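PDB 2R8R: sensor protein from Pseudomonas syringae pv. tomato, which probably works as the ATP-dependent histidine kinase of a potassium-responsive two-component system, this chain being its N-terminal P-loop NTPase-like sensor region. Local coordinates for residues P58-L63 against L77-K82; L62-Y67 against T71-D76; H95-G100 against W107-E112; V144-P149 against V180-R185. One frame throughout, in Å; residues are numbered along the deposited sequence.

Contact 1: residues P58-L63 against L77-K82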
# COMPACT_ATOMS: atom_id res chain seq x y z
N PRO A 58 -14.19 -10.89 3.44
CA PRO A 58 -14.04 -10.98 4.88
C PRO A 58 -13.01 -9.95 5.37
O PRO A 58 -12.01 -9.67 4.67
CB PRO A 58 -13.53 -12.40 5.09
CG PRO A 58 -14.02 -13.14 3.87
CD PRO A 58 -13.86 -12.17 2.79
N GLN A 59 -13.26 -9.41 6.57
CA GLN A 59 -12.44 -8.34 7.11
C GLN A 59 -12.05 -8.61 8.55
O GLN A 59 -12.89 -9.04 9.35
CB GLN A 59 -13.21 -7.04 7.03
CG GLN A 59 -13.41 -6.55 5.59
CD GLN A 59 -14.46 -5.48 5.53
OE1 GLN A 59 -14.45 -4.57 6.33
NE2 GLN A 59 -15.36 -5.59 4.59
N GLN A 60 -10.77 -8.38 8.87
CA GLN A 60 -10.28 -8.56 10.23
C GLN A 60 -10.31 -7.24 10.98
O GLN A 60 -9.59 -6.34 10.61
CB GLN A 60 -8.88 -9.12 10.19
CG GLN A 60 -8.26 -9.45 11.54
CD GLN A 60 -8.88 -10.67 12.19
OE1 GLN A 60 -8.89 -11.76 11.61
NE2 GLN A 60 -9.41 -10.48 13.42
N PRO A 61 -11.14 -7.09 12.03
CA PRO A 61 -11.12 -5.80 12.71
C PRO A 61 -9.71 -5.25 13.04
O PRO A 61 -8.83 -5.98 13.49
CB PRO A 61 -11.94 -6.05 13.98
CG PRO A 61 -12.93 -7.05 13.54
CD PRO A 61 -12.14 -7.99 12.61
N LEU A 62 -9.50 -3.98 12.81
CA LEU A 62 -8.26 -3.32 13.18
C LEU A 62 -8.13 -3.16 14.70
O LEU A 62 -9.12 -3.15 15.45
CB LEU A 62 -8.16 -1.95 12.51
CG LEU A 62 -8.21 -1.94 10.98
CD1 LEU A 62 -8.49 -0.50 10.48
CD2 LEU A 62 -6.93 -2.55 10.30
N LEU A 63 -6.88 -3.00 15.15
CA LEU A 63 -6.61 -2.55 16.52
C LEU A 63 -6.57 -1.03 16.57
O LEU A 63 -5.79 -0.41 15.86
CB LEU A 63 -5.27 -3.11 17.01
CG LEU A 63 -5.04 -4.63 17.06
CD1 LEU A 63 -3.56 -4.92 17.26
CD2 LEU A 63 -5.90 -5.26 18.14
N LEU A 77 -2.42 -8.37 13.67
CA LEU A 77 -1.50 -9.41 13.25
C LEU A 77 -1.73 -10.74 14.01
O LEU A 77 -1.76 -11.82 13.41
CB LEU A 77 -0.07 -8.91 13.47
CG LEU A 77 1.12 -9.80 13.07
CD1 LEU A 77 1.06 -10.19 11.57
CD2 LEU A 77 2.46 -9.08 13.44
N ASP A 78 -1.85 -10.62 15.32
CA ASP A 78 -2.08 -11.74 16.21
C ASP A 78 -3.35 -12.49 15.84
O ASP A 78 -3.33 -13.67 15.79
CB ASP A 78 -2.22 -11.26 17.67
CG ASP A 78 -0.90 -10.87 18.29
OD1 ASP A 78 0.03 -10.58 17.52
OD2 ASP A 78 -0.80 -10.85 19.55
N ALA A 79 -4.44 -11.80 15.57
CA ALA A 79 -5.66 -12.48 15.15
C ALA A 79 -5.50 -13.13 13.78
O ALA A 79 -6.06 -14.21 13.56
CB ALA A 79 -6.85 -11.52 15.16
N LEU A 80 -4.75 -12.50 12.87
CA LEU A 80 -4.56 -13.05 11.53
C LEU A 80 -3.74 -14.34 11.59
O LEU A 80 -4.00 -15.28 10.85
CB LEU A 80 -3.90 -12.02 10.57
CG LEU A 80 -4.74 -10.78 10.19
CD1 LEU A 80 -3.87 -9.67 9.61
CD2 LEU A 80 -5.93 -11.11 9.31
N LEU A 81 -2.75 -14.38 12.47
CA LEU A 81 -1.89 -15.55 12.59
C LEU A 81 -2.68 -16.69 13.19
O LEU A 81 -2.50 -17.84 12.80
CB LEU A 81 -0.65 -15.27 13.43
CG LEU A 81 0.42 -14.39 12.77
CD1 LEU A 81 1.37 -13.80 13.82
CD2 LEU A 81 1.21 -15.16 11.69
N LYS A 82 -3.59 -16.35 14.11
CA LYS A 82 -4.43 -17.36 14.74
C LYS A 82 -5.46 -17.95 13.77
O LYS A 82 -5.62 -19.18 13.70
CB LYS A 82 -5.10 -16.80 15.98
CG LYS A 82 -4.20 -16.82 17.23
CD LYS A 82 -4.99 -16.54 18.56
CE LYS A 82 -4.08 -16.06 19.75
NZ LYS A 82 -3.82 -14.56 19.75

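Contact 2: residues L62-Y67 against T71-D76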
# COMPACT_ATOMS: atom_id res chain seq x y z
N LEU A 62 -9.50 -3.98 12.81
CA LEU A 62 -8.26 -3.32 13.18
C LEU A 62 -8.13 -3.16 14.70
O LEU A 62 -9.12 -3.15 15.45
CB LEU A 62 -8.16 -1.95 12.51
CG LEU A 62 -8.21 -1.94 10.98
CD1 LEU A 62 -8.49 -0.50 10.48
CD2 LEU A 62 -6.93 -2.55 10.30
N LEU A 63 -6.88 -3.00 15.15
CA LEU A 63 -6.61 -2.55 16.52
C LEU A 63 -6.57 -1.03 16.57
O LEU A 63 -5.79 -0.41 15.86
CB LEU A 63 -5.27 -3.11 17.01
CG LEU A 63 -5.04 -4.63 17.06
CD1 LEU A 63 -3.56 -4.92 17.26
CD2 LEU A 63 -5.90 -5.26 18.14
N ARG A 64 -7.38 -0.44 17.43
CA ARG A 64 -7.31 0.98 17.74
C ARG A 64 -6.50 1.28 18.99
O ARG A 64 -6.75 0.70 20.03
CB ARG A 64 -8.73 1.55 17.87
CG ARG A 64 -9.28 1.92 16.49
CD ARG A 64 -10.80 1.87 16.38
NE ARG A 64 -11.14 1.80 14.96
CZ ARG A 64 -11.22 0.69 14.23
NH1 ARG A 64 -11.00 -0.51 14.79
NH2 ARG A 64 -11.52 0.77 12.94
N THR A 65 -5.51 2.17 18.88
CA THR A 65 -4.87 2.78 20.03
C THR A 65 -5.12 4.30 20.03
O THR A 65 -5.63 4.85 19.06
CB THR A 65 -3.36 2.48 20.12
OG1 THR A 65 -2.70 2.83 18.90
CG2 THR A 65 -3.15 1.00 20.43
N GLU A 66 -4.82 4.93 21.16
CA GLU A 66 -4.77 6.39 21.28
C GLU A 66 -3.31 6.80 21.46
O GLU A 66 -2.60 6.19 22.26
CB GLU A 66 -5.59 6.86 22.49
CG GLU A 66 -7.06 6.50 22.42
CD GLU A 66 -7.80 7.21 21.28
OE1 GLU A 66 -7.62 8.46 21.12
OE2 GLU A 66 -8.57 6.52 20.57
N TYR A 67 -2.89 7.80 20.70
CA TYR A 67 -1.52 8.31 20.73
C TYR A 67 -1.50 9.80 20.35
O TYR A 67 -1.74 10.14 19.21
CB TYR A 67 -0.63 7.53 19.76
CG TYR A 67 0.83 7.97 19.76
CD1 TYR A 67 1.67 7.71 20.85
CD2 TYR A 67 1.37 8.64 18.68
CE1 TYR A 67 3.01 8.13 20.85
CE2 TYR A 67 2.69 9.05 18.67
CZ TYR A 67 3.51 8.80 19.74
OH TYR A 67 4.82 9.20 19.65
N THR A 71 -6.44 8.68 17.20
CA THR A 71 -6.81 7.27 17.16
C THR A 71 -6.05 6.63 16.01
O THR A 71 -6.31 6.95 14.85
CB THR A 71 -8.32 7.09 16.94
OG1 THR A 71 -9.03 7.66 18.05
CG2 THR A 71 -8.69 5.61 16.81
N LEU A 72 -5.09 5.77 16.36
CA LEU A 72 -4.27 5.00 15.43
C LEU A 72 -4.90 3.62 15.23
O LEU A 72 -5.45 3.08 16.16
CB LEU A 72 -2.85 4.87 15.98
CG LEU A 72 -2.04 6.17 16.21
CD1 LEU A 72 -0.57 5.91 16.52
CD2 LEU A 72 -2.18 7.08 14.99
N GLU A 73 -4.86 3.10 13.99
CA GLU A 73 -5.40 1.77 13.63
C GLU A 73 -4.26 0.93 13.07
O GLU A 73 -3.46 1.42 12.27
CB GLU A 73 -6.48 1.88 12.55
CG GLU A 73 -7.67 2.78 12.87
CD GLU A 73 -8.47 3.12 11.64
OE1 GLU A 73 -7.85 3.39 10.57
OE2 GLU A 73 -9.72 3.08 11.69
N GLU A 74 -4.15 -0.31 13.52
CA GLU A 74 -3.23 -1.26 12.93
C GLU A 74 -3.96 -2.55 12.63
O GLU A 74 -4.94 -2.90 13.27
CB GLU A 74 -2.10 -1.65 13.91
CG GLU A 74 -0.84 -0.84 13.92
CD GLU A 74 -0.43 -0.31 12.60
OE1 GLU A 74 -0.50 -1.06 11.61
OE2 GLU A 74 0.01 0.86 12.56
N MSE A 75 -3.41 -3.26 11.65
CA MSE A 75 -3.72 -4.62 11.39
C MSE A 75 -3.55 -5.46 12.68
O MSE A 75 -2.56 -5.30 13.45
CB MSE A 75 -2.78 -5.11 10.32
CG MSE A 75 -3.00 -6.48 9.91
SE MSE A 75 -1.60 -7.05 8.68
CE MSE A 75 -0.09 -6.83 9.78
N ASP A 76 -4.54 -6.32 12.91
CA ASP A 76 -4.50 -7.23 14.02
C ASP A 76 -3.74 -8.48 13.63
O ASP A 76 -4.31 -9.52 13.35
CB ASP A 76 -5.91 -7.55 14.48
CG ASP A 76 -5.94 -8.27 15.80
OD1 ASP A 76 -4.88 -8.63 16.34
OD2 ASP A 76 -7.04 -8.45 16.31

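Contact 3: residues H95-G100 against W107-E112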
# COMPACT_ATOMS: atom_id res chain seq x y z
N HIS A 95 4.45 1.35 5.52
CA HIS A 95 3.92 1.84 6.78
C HIS A 95 4.78 1.56 8.01
O HIS A 95 5.26 0.43 8.25
CB HIS A 95 2.53 1.25 6.96
CG HIS A 95 1.79 1.72 8.18
ND1 HIS A 95 1.09 2.91 8.21
CD2 HIS A 95 1.52 1.09 9.34
CE1 HIS A 95 0.46 3.01 9.37
NE2 HIS A 95 0.72 1.93 10.08
N THR A 96 4.96 2.60 8.81
CA THR A 96 5.58 2.51 10.12
C THR A 96 4.46 2.35 11.13
O THR A 96 3.56 3.17 11.18
CB THR A 96 6.43 3.78 10.41
OG1 THR A 96 7.56 3.78 9.52
CG2 THR A 96 6.95 3.82 11.86
N ASN A 97 4.48 1.25 11.88
CA ASN A 97 3.38 0.88 12.77
C ASN A 97 3.21 1.82 13.97
O ASN A 97 4.13 2.47 14.38
CB ASN A 97 3.55 -0.56 13.29
CG ASN A 97 3.44 -1.62 12.20
OD1 ASN A 97 2.88 -1.38 11.14
ND2 ASN A 97 3.99 -2.79 12.47
N ALA A 98 2.00 1.81 14.52
CA ALA A 98 1.58 2.57 15.67
C ALA A 98 2.43 2.18 16.84
O ALA A 98 2.76 0.99 16.98
CB ALA A 98 0.06 2.26 15.97
N PRO A 99 2.79 3.16 17.71
CA PRO A 99 3.60 2.83 18.89
C PRO A 99 3.02 1.68 19.72
O PRO A 99 1.81 1.57 19.86
CB PRO A 99 3.60 4.16 19.70
CG PRO A 99 3.39 5.23 18.66
CD PRO A 99 2.42 4.59 17.68
N GLY A 100 3.89 0.83 20.26
CA GLY A 100 3.45 -0.33 21.04
C GLY A 100 3.25 -1.59 20.20
O GLY A 100 2.85 -2.63 20.73
N TRP A 107 6.01 -3.99 6.95
CA TRP A 107 6.68 -5.01 6.15
C TRP A 107 7.12 -6.21 7.00
O TRP A 107 7.02 -7.33 6.53
CB TRP A 107 7.82 -4.47 5.27
CG TRP A 107 9.10 -3.97 5.94
CD1 TRP A 107 9.47 -2.67 6.11
CD2 TRP A 107 10.19 -4.77 6.44
NE1 TRP A 107 10.72 -2.61 6.69
CE2 TRP A 107 11.17 -3.87 6.93
CE3 TRP A 107 10.43 -6.15 6.54
CZ2 TRP A 107 12.37 -4.31 7.51
CZ3 TRP A 107 11.61 -6.58 7.11
CH2 TRP A 107 12.56 -5.67 7.60
N GLN A 108 7.52 -5.99 8.25
CA GLN A 108 7.82 -7.09 9.18
C GLN A 108 6.60 -7.90 9.57
O GLN A 108 6.70 -9.10 9.73
CB GLN A 108 8.47 -6.56 10.46
CG GLN A 108 9.79 -5.95 10.27
CD GLN A 108 10.27 -5.26 11.53
OE1 GLN A 108 10.19 -4.05 11.61
NE2 GLN A 108 10.72 -6.04 12.54
N ASP A 109 5.47 -7.23 9.77
CA ASP A 109 4.20 -7.90 9.95
C ASP A 109 3.91 -8.87 8.80
O ASP A 109 3.53 -10.01 8.99
CB ASP A 109 3.04 -6.90 9.99
CG ASP A 109 3.04 -5.97 11.23
OD1 ASP A 109 3.89 -6.12 12.16
OD2 ASP A 109 2.14 -5.11 11.25
N ILE A 110 4.10 -8.37 7.59
CA ILE A 110 3.97 -9.13 6.37
C ILE A 110 4.93 -10.31 6.31
O ILE A 110 4.54 -11.41 5.95
CB ILE A 110 4.12 -8.21 5.11
CG1 ILE A 110 2.87 -7.33 4.98
CG2 ILE A 110 4.38 -9.04 3.90
CD1 ILE A 110 2.98 -6.13 4.05
N GLN A 111 6.19 -10.10 6.65
CA GLN A 111 7.15 -11.20 6.58
C GLN A 111 6.69 -12.30 7.52
O GLN A 111 6.80 -13.45 7.18
CB GLN A 111 8.61 -10.77 6.91
CG GLN A 111 9.31 -9.78 5.99
CD GLN A 111 9.39 -10.23 4.55
OE1 GLN A 111 9.74 -11.38 4.26
NE2 GLN A 111 9.10 -9.32 3.61
N GLU A 112 6.15 -11.94 8.68
CA GLU A 112 5.66 -12.92 9.67
C GLU A 112 4.48 -13.75 9.18
O GLU A 112 4.41 -14.94 9.44
CB GLU A 112 5.25 -12.25 11.00
CG GLU A 112 5.16 -13.26 12.12
CD GLU A 112 4.86 -12.69 13.48
OE1 GLU A 112 4.38 -11.54 13.58
OE2 GLU A 112 5.09 -13.43 14.48
O HOH W 1 6.56 -1.17 6.51

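Contact 4: residues V144-P149 against V180-R185. With SO4 (sulfate ion), chain E.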
# COMPACT_ATOMS: atom_id res chain seq x y z
N VAL A 144 10.50 11.95 2.34
CA VAL A 144 9.81 10.66 2.52
C VAL A 144 10.25 10.04 3.83
O VAL A 144 11.37 9.57 3.95
CB VAL A 144 10.03 9.70 1.33
CG1 VAL A 144 9.18 8.39 1.52
CG2 VAL A 144 9.68 10.42 0.02
N ARG A 145 9.35 10.05 4.81
CA ARG A 145 9.66 9.56 6.15
C ARG A 145 9.42 8.06 6.38
O ARG A 145 10.10 7.46 7.21
CB ARG A 145 8.85 10.35 7.18
CG ARG A 145 9.28 11.79 7.28
CD ARG A 145 8.27 12.63 8.03
NE ARG A 145 8.49 14.03 7.74
CZ ARG A 145 9.45 14.78 8.26
NH1 ARG A 145 10.31 14.28 9.12
NH2 ARG A 145 9.55 16.04 7.91
N GLU A 146 8.44 7.47 5.70
CA GLU A 146 8.21 6.02 5.78
C GLU A 146 8.94 5.40 4.57
O GLU A 146 8.55 5.60 3.43
CB GLU A 146 6.70 5.70 5.76
CG GLU A 146 5.91 6.12 7.02
CD GLU A 146 4.45 5.69 6.97
OE1 GLU A 146 3.82 5.91 5.89
OE2 GLU A 146 3.90 5.15 7.99
N THR A 147 10.02 4.69 4.83
CA THR A 147 10.79 4.04 3.78
C THR A 147 10.71 2.50 3.87
O THR A 147 10.31 1.93 4.89
CB THR A 147 12.27 4.43 3.82
OG1 THR A 147 12.80 4.02 5.09
CG2 THR A 147 12.50 5.94 3.61
N LEU A 148 11.09 1.87 2.76
CA LEU A 148 11.05 0.41 2.56
C LEU A 148 12.40 -0.05 2.00
O LEU A 148 12.91 0.53 1.05
CB LEU A 148 9.91 0.04 1.57
CG LEU A 148 9.71 -1.44 1.29
CD1 LEU A 148 9.07 -2.11 2.55
CD2 LEU A 148 8.91 -1.69 -0.02
N PRO A 149 13.03 -1.06 2.62
CA PRO A 149 14.26 -1.54 2.00
C PRO A 149 13.94 -2.14 0.66
O PRO A 149 12.92 -2.86 0.51
CB PRO A 149 14.80 -2.59 2.99
CG PRO A 149 14.15 -2.27 4.29
CD PRO A 149 12.76 -1.76 3.88
N VAL A 180 -4.99 11.98 0.46
CA VAL A 180 -3.65 11.74 0.99
C VAL A 180 -3.59 12.19 2.47
O VAL A 180 -3.26 13.35 2.76
CB VAL A 180 -2.55 12.48 0.16
CG1 VAL A 180 -1.17 11.89 0.45
CG2 VAL A 180 -2.87 12.44 -1.34
N PRO A 181 -3.90 11.26 3.41
CA PRO A 181 -4.12 11.60 4.83
C PRO A 181 -2.99 12.32 5.58
O PRO A 181 -3.26 13.31 6.27
CB PRO A 181 -4.38 10.23 5.48
CG PRO A 181 -3.81 9.21 4.49
CD PRO A 181 -4.05 9.81 3.16
N GLU A 182 -1.75 11.83 5.48
CA GLU A 182 -0.65 12.38 6.30
C GLU A 182 0.17 13.47 5.58
O GLU A 182 1.33 13.75 5.94
CB GLU A 182 0.24 11.25 6.88
CG GLU A 182 0.95 10.35 5.87
CD GLU A 182 1.49 9.08 6.54
OE1 GLU A 182 1.16 7.94 6.07
OE2 GLU A 182 2.23 9.23 7.55
N GLN A 183 -0.46 14.10 4.59
CA GLN A 183 0.15 15.15 3.78
C GLN A 183 -0.72 16.40 3.80
O GLN A 183 -1.87 16.37 3.30
CB GLN A 183 0.28 14.67 2.34
CG GLN A 183 1.43 13.73 2.09
CD GLN A 183 2.75 14.47 1.95
OE1 GLN A 183 3.68 14.28 2.76
NE2 GLN A 183 2.84 15.35 0.93
N ALA A 184 -0.18 17.50 4.36
CA ALA A 184 -0.90 18.78 4.37
C ALA A 184 -0.96 19.41 2.96
O ALA A 184 -0.15 19.08 2.09
CB ALA A 184 -0.25 19.75 5.38
N ARG A 185 -1.92 20.32 2.78
CA ARG A 185 -2.19 21.02 1.51
C ARG A 185 -0.98 21.59 0.78
O ARG A 185 -0.80 21.37 -0.41
CB ARG A 185 -3.19 22.16 1.74
CG ARG A 185 -3.86 22.65 0.46
CD ARG A 185 -5.02 23.59 0.72
NE ARG A 185 -4.65 24.94 0.32
CZ ARG A 185 -4.70 26.04 1.08
NH1 ARG A 185 -5.15 26.03 2.33
NH2 ARG A 185 -4.31 27.17 0.54
S SO4 E . 8.73 17.83 4.98
O1 SO4 E . 7.87 18.86 5.54
O2 SO4 E . 9.00 18.03 3.57
O3 SO4 E . 10.06 17.85 5.63
O4 SO4 E . 7.99 16.60 5.16

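Contact 1: residues P58-L63 against L77-K82
Gln60 reaches across from the loop before strand 63-67 and lies along the flank of helix 77-83, touching Ala79 and Leu80. It carries the largest share of the buried surface, 71 of 158 Å². With CG anti to the backbone N (chi1 -177°) and a bend at chi2 (72°), its chain offers two parts to the helix. The aliphatic part meets Leu80: Gln60 CG is 3.6 Å from Leu80 CD2, and the same methyl lies 3.7 Å from Gln60 CB. The two side chains run past each other in opposite directions, and of Leu80 the CD2 branch, with CG behind it, does the touching. The amide end meets Ala79, whose CB lies 3.3 Å from Gln60 NE2 and 3.7 Å from Gln60 CD; this is van der Waals contact between a methyl and a carboxamide. Gln60 and Leu80 both also touch Met38 of strand 37-39, and a backbone bond ties Gln60 to Ala39. The helix itself starts at a side-chain cap, Asp76 OD1 accepting from Ala79 N. Such loop-on-helix packing beside an outermost strand belongs to the rim of a parallel-sheet, P-loop NTPase-like alpha/beta domain.

Contact 2: residues L62-Y67 against T71-D76
Arg64 and Glu73 face each other in a non-hydrogen-bonded antiparallel pair, their side chains side by side and pointing the same way. Arg64 NH2 makes a salt bridge of 3.2 Å to Glu73 OE2, but the guanidinium and carboxylate planes stand 89° apart, which excludes the flat two-pronged pairing; Glu73 CG lies over one guanidinium face. On the same face of the hairpin, Thr71 OG1 donates to Glu66 OE2 at 2.8 Å, meeting the syn side of the carboxylate 22° out of its plane. Glu66 can fold back to this hydroxyl because its chain bends at chi2 (-66°), whereas Glu73 stays extended beyond CG. Thr71 CG2 turns to the aliphatic part of Arg64, 3.8 Å from its CG.

The other face carries Leu63, Thr65, Leu72 and Glu74. Thr65 OG1 rests 3.6 Å from Leu72 CB, and Leu72 CD1 packs 3.6 Å from Tyr67 CB. Glu74 leads its carboxylate away from the partner strand, to His95, Ala98 N and Arg106. Near the open end, Leu62 CD1 lies 3.7 Å from Glu73 CB, while Leu63 crosses Asp76 at about a right angle, its CD2 3.8 Å from Asp76 CG.

Beneath these side chains run paired backbone bonds, Leu63 with Glu74 and Thr65 with Leu72; Leu63 N to Glu74 O measures 2.7 Å. Alternating hydrogen-bonded and non-hydrogen-bonded pairs define a two-stranded antiparallel beta hairpin, which leads through Met75 and the N-cap Asp76 into helix 77-83.

Contact 3: residues H95-G100 against W107-E112
Trp107, in the first turn of helix 106-115, is joined to His95 through one water. The water accepts from Trp107 N at 2.9 Å and donates to His95 O at 2.7 Å, so a backbone amide near the start of the helix and a loop carbonyl are satisfied together. The indole, whose CD1 edge lies beside the water, meets Trp151 edge-to-face and touches Leu148. Gln108 lays its CG over one face of that indole, 3.6 Å above the plane and offset toward the rim; its OE1 accepts from Lys105 N, a residue just before the helix.

Both segments belong to one connection of the parallel alpha/beta sheet: strand 87-90 leads into the loop holding 95-100, and the chain then enters helix 106-115. The contact therefore ties a crossover loop back onto its own following helix.

Asp109, two residues on, makes the direct link. Asn97 ND2 approaches Asp109 OD2 at 3.2 Å, a weak hydrogen bond with an N-H...O angle of 130°. With CG anti to the carbonyl carbon in each residue, the two side chains come at one another from opposite directions, and their amide and carboxylate planes differ by 24°. Further partners share the load: His103 ND1 binds Asp109 OD1, and His103 O accepts from Asn97 ND2, so His103, in the intervening loop, binds both members of the buried pair. Farther along, Gln111 sets its CG at the in-plane edge of the Trp107 ring, while Glu112 packs against Leu77 and Leu81 of helix 77-83.

Contact 4: residues V144-P149 against V180-R185
Neither Glu146 nor Glu182, the two residues that meet, lies in a regular helix or strand. Segment 144-149 is largely extended, with phi/psi of -95/110° at Glu146. Segment 180-185 opens with a type I beta turn from Val180 to Gln183, closed by a weak bond of 3.4 Å from Gln183 N to Val180 O, and Ala184 then takes the N-cap position of helix 185-191. The turn brings Glu182 to the side facing the other loop.

The meeting is between carboxylates and buries just 59 Å² in all. Glu146 OE1 and Glu182 OE1 are 3.4 Å apart, two acceptors without a hydrogen bond between them. Their planes are turned 66° against each other, and the side chains approach at a slant. Both chains are extended beyond CG. Like charges this close would be expected to repel, and the proximity might raise the proton affinity of one of them. The other oxygen of Glu146, OE2, accepts a hydrogen bond from Thr96 N, which helps fix the orientation of this carboxylate.

Next to Glu146, Arg145 points to a sulfate, probably from the crystallisation liquor. Its NH2 gives sulfate O4 a weak hydrogen bond of 3.2 Å, and Gln143 N also binds the ion.

This surface contact links the loop between helices 133-140 and 150-154 with the one between helices 166-174 and 185-191, while Leu148 and Pro149 rest on Trp107 of helix 106-115.

How the contacts relate
Contact 3 is the buried one, contact 1 is partly buried, and contacts 2 and 4 lie at the surface. Contacts 1 and 2 share Leu62 and Leu63 and meet where strand 70-74 passes into helix 77-83, yet contact 1 relies on apolar and amide packing whereas contact 2 combines a backbone ladder with charged side chains. Contact 2 passes into contact 3 through Glu74, whose OE2 lies 2.8 Å from His95 NE2. Contact 3 in turn meets contact 4 where Thr96 N approaches Glu146 OE2 at 2.9 Å. Contacts 1 and 4 stay apart, about 12 Å between nearest atoms; contact 4 alone brings like charges together.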